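Long-range contact in glutathione S-transferase (Sulfitobacter, PDB 4GF0), which binds glutathione and, as a glutathione S-transferase homologue, probably conjugates it through its sulfur to electrophilic substrates: residues L149-F159 with K185-R196. Residues are numbered along the deposited sequence; the frame is centred on the assembly and turned at random.
Sequences LRGPYVLGEDF and KITTFMQQMTAR
The guanidinium of Arg196 lies flat on one face of the Phe159 ring, planes 6° apart and CZ 3.6 Å from the ring centroid, a stacked cation-pi pair. In its own plane the same group donates from NH1 to Tyr153 OH (3.0 Å), and NE forms a salt bridge with Glu23. With an alanine here, Glu23 would probably lose this charge partner, one face of Phe159 its stacked cover and Tyr153 OH a donor. Met-aromatic contacts adjoin this stack: folding of the Met193 chain about CB-CG (chi2 -62°) carries the sulfur to the edges of both rings, with SD 3.6 Å from Phe159 CE1. Further along, Leu149 grips Phe189 with both methyls, CD1 against CB and CD2 reaching CD1 and CG of the ring, while Leu149 CD1 also packs 3.8 Å from Ile186 CG1. Two polar links finish this end: Lys185 NZ donates to Leu149 O (2.6 Å), almost in line with the C=O bond, and a water donates to both Pro152 O and Lys185 O. The loop thus lines one flank of helix 184-194 in the C-terminal, helical domain; Phe167 of helix 162-170 touches Met193, Ile186 packs on helix 123-148, and Glu23 ties Arg196 to helix 14-23 of the thioredoxin-like domain.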
ATOM      1  N   LEU A 149      -5.007  -4.434 -16.015  1.00 19.14           N
ATOM      2  CA  LEU A 149      -5.394  -5.791 -16.378  1.00 17.69           C
ATOM      3  C   LEU A 149      -4.961  -6.141 -17.798  1.00 23.33           C
ATOM      4  O   LEU A 149      -5.579  -5.697 -18.771  1.00 26.03           O
ATOM      5  CB  LEU A 149      -6.911  -5.951 -16.281  1.00 25.81           C
ATOM      6  CG  LEU A 149      -7.540  -6.744 -15.148  1.00 31.68           C
ATOM      7  CD1 LEU A 149      -9.036  -6.841 -15.408  1.00 21.11           C
ATOM      8  CD2 LEU A 149      -6.914  -8.136 -15.015  1.00 23.98           C
ATOM      9  N   ARG A 150      -3.906  -6.935 -17.926  1.00 23.40           N
ATOM     10  CA  ARG A 150      -3.490  -7.396 -19.245  1.00 25.35           C
ATOM     11  C   ARG A 150      -4.482  -8.422 -19.801  1.00 25.54           C
ATOM     12  O   ARG A 150      -4.823  -8.387 -20.984  1.00 22.92           O
ATOM     13  CB  ARG A 150      -2.070  -7.963 -19.208  1.00 26.95           C
ATOM     14  CG  ARG A 150      -1.531  -8.314 -20.582  1.00 38.13           C
ATOM     15  CD  ARG A 150      -0.023  -8.549 -20.571  1.00 45.50           C
ATOM     16  NE  ARG A 150       0.367  -9.477 -21.631  1.00 57.02           N
ATOM     17  CZ  ARG A 150       0.447  -9.157 -22.919  1.00 62.28           C
ATOM     18  NH1 ARG A 150       0.168  -7.922 -23.320  1.00 64.06           N
ATOM     19  NH2 ARG A 150       0.802 -10.075 -23.809  1.00 63.83           N
ATOM     20  N   GLY A 151      -4.957  -9.320 -18.941  1.00 25.18           N
ATOM     21  CA  GLY A 151      -5.986 -10.274 -19.324  1.00 20.74           C
ATOM     22  C   GLY A 151      -5.421 -11.638 -19.669  1.00 22.95           C
ATOM     23  O   GLY A 151      -4.459 -11.729 -20.430  1.00 25.81           O
ATOM     24  N   PRO A 152      -6.019 -12.713 -19.127  1.00 20.88           N
ATOM     25  CA  PRO A 152      -7.183 -12.690 -18.231  1.00 19.81           C
ATOM     26  C   PRO A 152      -6.865 -12.179 -16.833  1.00 17.87           C
ATOM     27  O   PRO A 152      -7.766 -11.652 -16.171  1.00 17.12           O
ATOM     28  CB  PRO A 152      -7.606 -14.164 -18.156  1.00 25.20           C
ATOM     29  CG  PRO A 152      -6.363 -14.932 -18.500  1.00 23.81           C
ATOM     30  CD  PRO A 152      -5.665 -14.086 -19.530  1.00 26.60           C
ATOM     31  N   TYR A 153      -5.610 -12.314 -16.404  1.00 17.20           N
ATOM     32  CA  TYR A 153      -5.197 -11.868 -15.072  1.00 15.57           C
ATOM     33  C   TYR A 153      -4.377 -10.602 -15.198  1.00 15.49           C
ATOM     34  O   TYR A 153      -4.118 -10.149 -16.307  1.00 16.77           O
ATOM     35  CB  TYR A 153      -4.377 -12.955 -14.372  1.00 16.16           C
ATOM     36  CG  TYR A 153      -5.173 -14.212 -14.125  1.00 15.36           C
ATOM     37  CD1 TYR A 153      -6.241 -14.220 -13.236  1.00 18.07           C
ATOM     38  CD2 TYR A 153      -4.873 -15.387 -14.797  1.00 16.55           C
ATOM     39  CE1 TYR A 153      -6.985 -15.383 -13.021  1.00 16.62           C
ATOM     40  CE2 TYR A 153      -5.609 -16.544 -14.587  1.00 19.35           C
ATOM     41  CZ  TYR A 153      -6.655 -16.538 -13.693  1.00 18.16           C
ATOM     42  OH  TYR A 153      -7.380 -17.698 -13.500  1.00 16.40           O
ATOM     43  N   VAL A 154      -3.946 -10.038 -14.077  1.00 14.26           N
ATOM     44  CA  VAL A 154      -3.185  -8.787 -14.144  1.00 15.66           C
ATOM     45  C   VAL A 154      -1.962  -8.873 -15.065  1.00 16.47           C
ATOM     46  O   VAL A 154      -1.758  -8.021 -15.918  1.00 19.88           O
ATOM     47  CB  VAL A 154      -2.771  -8.313 -12.743  1.00 16.36           C
ATOM     48  CG1 VAL A 154      -1.775  -7.144 -12.840  1.00 16.46           C
ATOM     49  CG2 VAL A 154      -4.001  -7.910 -11.954  1.00 17.14           C
ATOM     50  N   LEU A 155      -1.168  -9.926 -14.913  1.00 15.31           N
ATOM     51  CA  LEU A 155       0.042 -10.063 -15.722  1.00 18.48           C
ATOM     52  C   LEU A 155      -0.199 -10.753 -17.054  1.00 23.26           C
ATOM     53  O   LEU A 155       0.747 -10.994 -17.807  1.00 25.41           O
ATOM     54  CB  LEU A 155       1.096 -10.841 -14.956  1.00 15.55           C
ATOM     55  CG  LEU A 155       1.573 -10.115 -13.700  1.00 17.98           C
ATOM     56  CD1 LEU A 155       2.519 -11.007 -12.952  1.00 17.27           C
ATOM     57  CD2 LEU A 155       2.258  -8.805 -14.067  1.00 19.31           C
ATOM     58  N   GLY A 156      -1.457 -11.071 -17.345  1.00 18.36           N
ATOM     59  CA  GLY A 156      -1.789 -11.763 -18.581  1.00 19.71           C
ATOM     60  C   GLY A 156      -2.149 -13.208 -18.303  1.00 21.91           C
ATOM     61  O   GLY A 156      -3.049 -13.485 -17.506  1.00 18.92           O
ATOM     62  N   GLU A 157      -1.435 -14.130 -18.939  1.00 22.82           N
ATOM     63  CA  GLU A 157      -1.637 -15.561 -18.714  1.00 27.04           C
ATOM     64  C   GLU A 157      -1.419 -15.975 -17.253  1.00 21.77           C
ATOM     65  O   GLU A 157      -2.139 -16.825 -16.727  1.00 23.57           O
ATOM     66  CB  GLU A 157      -0.715 -16.380 -19.633  1.00 29.89           C
ATOM     67  CG  GLU A 157      -0.579 -17.856 -19.244  1.00 34.66           C
ATOM     68  CD  GLU A 157       0.405 -18.623 -20.127  1.00 43.13           C
ATOM     69  OE1 GLU A 157       0.795 -18.098 -21.193  1.00 46.63           O
ATOM     70  OE2 GLU A 157       0.789 -19.755 -19.751  1.00 42.68           O
ATOM     71  N   ASP A 158      -0.435 -15.369 -16.598  1.00 18.41           N
ATOM     72  CA  ASP A 158       0.000 -15.821 -15.281  1.00 18.42           C
ATOM     73  C   ASP A 158      -0.693 -15.128 -14.110  1.00 17.84           C
ATOM     74  O   ASP A 158      -0.665 -13.909 -13.983  1.00 22.09           O
ATOM     75  CB  ASP A 158       1.513 -15.633 -15.151  1.00 21.01           C
ATOM     76  CG  ASP A 158       2.279 -16.354 -16.240  1.00 32.97           C
ATOM     77  OD1 ASP A 158       1.910 -17.501 -16.557  1.00 32.22           O
ATOM     78  OD2 ASP A 158       3.235 -15.774 -16.791  1.00 44.19           O
ATOM     79  N   PHE A 159      -1.310 -15.941 -13.260  1.00 16.64           N
ATOM     80  CA  PHE A 159      -1.860 -15.510 -11.984  1.00 14.15           C
ATOM     81  C   PHE A 159      -0.735 -15.011 -11.074  1.00 16.60           C
ATOM     82  O   PHE A 159       0.392 -15.527 -11.114  1.00 15.65           O
ATOM     83  CB  PHE A 159      -2.526 -16.733 -11.349  1.00 16.86           C
ATOM     84  CG  PHE A 159      -3.254 -16.456 -10.069  1.00 16.75           C
ATOM     85  CD1 PHE A 159      -4.557 -15.981 -10.087  1.00 14.69           C
ATOM     86  CD2 PHE A 159      -2.663 -16.732  -8.845  1.00 16.00           C
ATOM     87  CE1 PHE A 159      -5.241 -15.758  -8.907  1.00 15.60           C
ATOM     88  CE2 PHE A 159      -3.342 -16.501  -7.659  1.00 18.14           C
ATOM     89  CZ  PHE A 159      -4.641 -16.015  -7.692  1.00 14.93           C
ATOM     90  N   LYS A 185     -12.694  -6.665 -19.707  1.00 19.61           N
ATOM     91  CA  LYS A 185     -11.563  -7.384 -19.126  1.00 20.33           C
ATOM     92  C   LYS A 185     -11.753  -7.662 -17.637  1.00 20.00           C
ATOM     93  O   LYS A 185     -11.408  -8.744 -17.158  1.00 17.81           O
ATOM     94  CB  LYS A 185     -10.239  -6.670 -19.408  1.00 24.00           C
ATOM     95  CG  LYS A 185      -9.793  -6.799 -20.864  1.00 29.41           C
ATOM     96  CD  LYS A 185      -8.332  -6.423 -21.031  1.00 34.33           C
ATOM     97  CE  LYS A 185      -8.147  -4.949 -20.795  1.00 41.23           C
ATOM     98  NZ  LYS A 185      -6.714  -4.546 -20.778  1.00 46.71           N
ATOM     99  N   ILE A 186     -12.316  -6.698 -16.913  1.00 18.19           N
ATOM    100  CA  ILE A 186     -12.633  -6.915 -15.506  1.00 18.21           C
ATOM    101  C   ILE A 186     -13.652  -8.042 -15.387  1.00 17.57           C
ATOM    102  O   ILE A 186     -13.544  -8.893 -14.511  1.00 19.32           O
ATOM    103  CB  ILE A 186     -13.172  -5.631 -14.824  1.00 19.17           C
ATOM    104  CG1 ILE A 186     -12.055  -4.591 -14.705  1.00 21.45           C
ATOM    105  CG2 ILE A 186     -13.729  -5.948 -13.438  1.00 18.89           C
ATOM    106  CD1 ILE A 186     -12.483  -3.301 -14.003  1.00 19.41           C
ATOM    107  N   THR A 187     -14.623  -8.063 -16.296  1.00 18.16           N
ATOM    108  CA  THR A 187     -15.656  -9.093 -16.274  1.00 18.57           C
ATOM    109  C   THR A 187     -15.050 -10.480 -16.477  1.00 18.79           C
ATOM    110  O   THR A 187     -15.342 -11.408 -15.717  1.00 17.90           O
ATOM    111  CB  THR A 187     -16.734  -8.833 -17.328  1.00 22.75           C
ATOM    112  OG1 THR A 187     -17.416  -7.618 -16.997  1.00 20.88           O
ATOM    113  CG2 THR A 187     -17.743  -9.976 -17.360  1.00 25.36           C
ATOM    114  N   THR A 188     -14.189 -10.609 -17.483  1.00 18.29           N
ATOM    115  CA  THR A 188     -13.528 -11.889 -17.736  1.00 20.26           C
ATOM    116  C   THR A 188     -12.662 -12.277 -16.550  1.00 21.03           C
ATOM    117  O   THR A 188     -12.631 -13.440 -16.152  1.00 17.41           O
ATOM    118  CB  THR A 188     -12.676 -11.848 -19.013  1.00 23.12           C
ATOM    119  OG1 THR A 188     -13.534 -11.634 -20.144  1.00 26.41           O
ATOM    120  CG2 THR A 188     -11.930 -13.160 -19.188  1.00 25.46           C
ATOM    121  N   PHE A 189     -11.969 -11.292 -15.984  1.00 17.15           N
ATOM    122  CA  PHE A 189     -11.120 -11.506 -14.810  1.00 16.53           C
ATOM    123  C   PHE A 189     -11.925 -12.056 -13.630  1.00 17.46           C
ATOM    124  O   PHE A 189     -11.522 -13.026 -12.981  1.00 15.95           O
ATOM    125  CB  PHE A 189     -10.409 -10.189 -14.439  1.00 16.36           C
ATOM    126  CG  PHE A 189      -9.772 -10.201 -13.080  1.00 15.78           C
ATOM    127  CD1 PHE A 189      -8.575 -10.883 -12.861  1.00 15.55           C
ATOM    128  CD2 PHE A 189     -10.362  -9.525 -12.015  1.00 15.86           C
ATOM    129  CE1 PHE A 189      -7.979 -10.905 -11.592  1.00 15.08           C
ATOM    130  CE2 PHE A 189      -9.760  -9.538 -10.743  1.00 16.90           C
ATOM    131  CZ  PHE A 189      -8.574 -10.228 -10.536  1.00 16.75           C
ATOM    132  N   MET A 190     -13.067 -11.440 -13.346  1.00 16.92           N
ATOM    133  CA  MET A 190     -13.899 -11.884 -12.235  1.00 17.37           C
ATOM    134  C   MET A 190     -14.417 -13.293 -12.487  1.00 18.88           C
ATOM    135  O   MET A 190     -14.537 -14.076 -11.564  1.00 17.79           O
ATOM    136  CB  MET A 190     -15.082 -10.931 -12.013  1.00 19.04           C
ATOM    137  CG  MET A 190     -14.677  -9.502 -11.660  1.00 21.34           C
ATOM    138  SD  MET A 190     -13.750  -9.392 -10.117  1.00 28.63           S
ATOM    139  CE  MET A 190     -15.079  -9.491  -8.904  1.00 38.07           C
ATOM    140  N   GLN A 191     -14.727 -13.615 -13.733  1.00 18.73           N
ATOM    141  CA  GLN A 191     -15.185 -14.975 -14.040  1.00 19.23           C
ATOM    142  C   GLN A 191     -14.102 -16.026 -13.842  1.00 19.23           C
ATOM    143  O   GLN A 191     -14.390 -17.139 -13.392  1.00 25.78           O
ATOM    144  CB  GLN A 191     -15.724 -15.051 -15.456  1.00 21.53           C
ATOM    145  CG  GLN A 191     -17.000 -14.257 -15.623  1.00 24.18           C
ATOM    146  CD  GLN A 191     -17.349 -14.060 -17.065  1.00 31.76           C
ATOM    147  OE1 GLN A 191     -16.543 -14.341 -17.953  1.00 34.59           O
ATOM    148  NE2 GLN A 191     -18.555 -13.570 -17.316  1.00 32.09           N
ATOM    149  N   GLN A 192     -12.865 -15.691 -14.194  1.00 16.98           N
ATOM    150  CA  GLN A 192     -11.761 -16.623 -13.980  1.00 16.82           C
ATOM    151  C   GLN A 192     -11.514 -16.801 -12.491  1.00 17.43           C
ATOM    152  O   GLN A 192     -11.315 -17.916 -12.021  1.00 17.71           O
ATOM    153  CB  GLN A 192     -10.477 -16.145 -14.670  1.00 16.76           C
ATOM    154  CG  GLN A 192     -10.572 -16.091 -16.192  1.00 27.49           C
ATOM    155  CD  GLN A 192     -10.850 -17.452 -16.799  1.00 39.15           C
ATOM    156  OE1 GLN A 192     -10.379 -18.482 -16.298  1.00 40.37           O
ATOM    157  NE2 GLN A 192     -11.623 -17.468 -17.880  1.00 47.00           N
ATOM    158  N   MET A 193     -11.524 -15.694 -11.755  1.00 15.84           N
ATOM    159  CA  MET A 193     -11.267 -15.731 -10.317  1.00 15.39           C
ATOM    160  C   MET A 193     -12.324 -16.555  -9.579  1.00 15.67           C
ATOM    161  O   MET A 193     -12.000 -17.387  -8.725  1.00 15.81           O
ATOM    162  CB  MET A 193     -11.204 -14.310  -9.746  1.00 15.06           C
ATOM    163  CG  MET A 193      -9.962 -13.514 -10.179  1.00 14.85           C
ATOM    164  SD  MET A 193      -8.419 -14.277  -9.608  1.00 15.26           S
ATOM    165  CE  MET A 193      -8.530 -14.056  -7.831  1.00 14.11           C
ATOM    166  N   THR A 194     -13.583 -16.310  -9.923  0.53 25.03           N
ATOM    167  CA  THR A 194     -14.716 -16.993  -9.302  0.53 11.33           C
ATOM    168  C   THR A 194     -14.615 -18.516  -9.466  0.53 16.17           C
ATOM    169  O   THR A 194     -15.061 -19.278  -8.605  0.53 16.64           O
ATOM    170  CB  THR A 194     -16.055 -16.461  -9.875  0.53 19.12           C
ATOM    171  OG1 THR A 194     -16.215 -15.084  -9.501  0.53 21.02           O
ATOM    172  CG2 THR A 194     -17.238 -17.260  -9.360  0.53 15.95           C
ATOM    173  N   ALA A 195     -13.982 -18.945 -10.556  1.00 15.42           N
ATOM    174  CA  ALA A 195     -13.862 -20.364 -10.888  1.00 15.36           C
ATOM    175  C   ALA A 195     -12.659 -21.033 -10.232  1.00 16.00           C
ATOM    176  O   ALA A 195     -12.518 -22.254 -10.301  1.00 14.93           O
ATOM    177  CB  ALA A 195     -13.797 -20.541 -12.397  1.00 17.32           C
ATOM    178  N   ARG A 196     -11.789 -20.247  -9.599  1.00 14.51           N
ATOM    179  CA  ARG A 196     -10.571 -20.799  -8.997  1.00 15.13           C
ATOM    180  C   ARG A 196     -10.856 -21.497  -7.674  1.00 13.06           C
ATOM    181  O   ARG A 196     -11.763 -21.109  -6.926  1.00 13.59           O
ATOM    182  CB  ARG A 196      -9.508 -19.706  -8.782  1.00 15.27           C
ATOM    183  CG  ARG A 196      -8.872 -19.183 -10.074  1.00 18.60           C
ATOM    184  CD  ARG A 196      -7.737 -18.197  -9.783  1.00 16.41           C
ATOM    185  NE  ARG A 196      -6.495 -18.855  -9.358  1.00 15.86           N
ATOM    186  CZ  ARG A 196      -5.529 -19.260 -10.181  1.00 19.04           C
ATOM    187  NH1 ARG A 196      -5.650 -19.095 -11.493  1.00 15.63           N
ATOM    188  NH2 ARG A 196      -4.434 -19.844  -9.693  1.00 13.71           N
TER
HETATM  189  O   HOH W   1      -9.309 -10.070 -18.028  1.00 22.40           O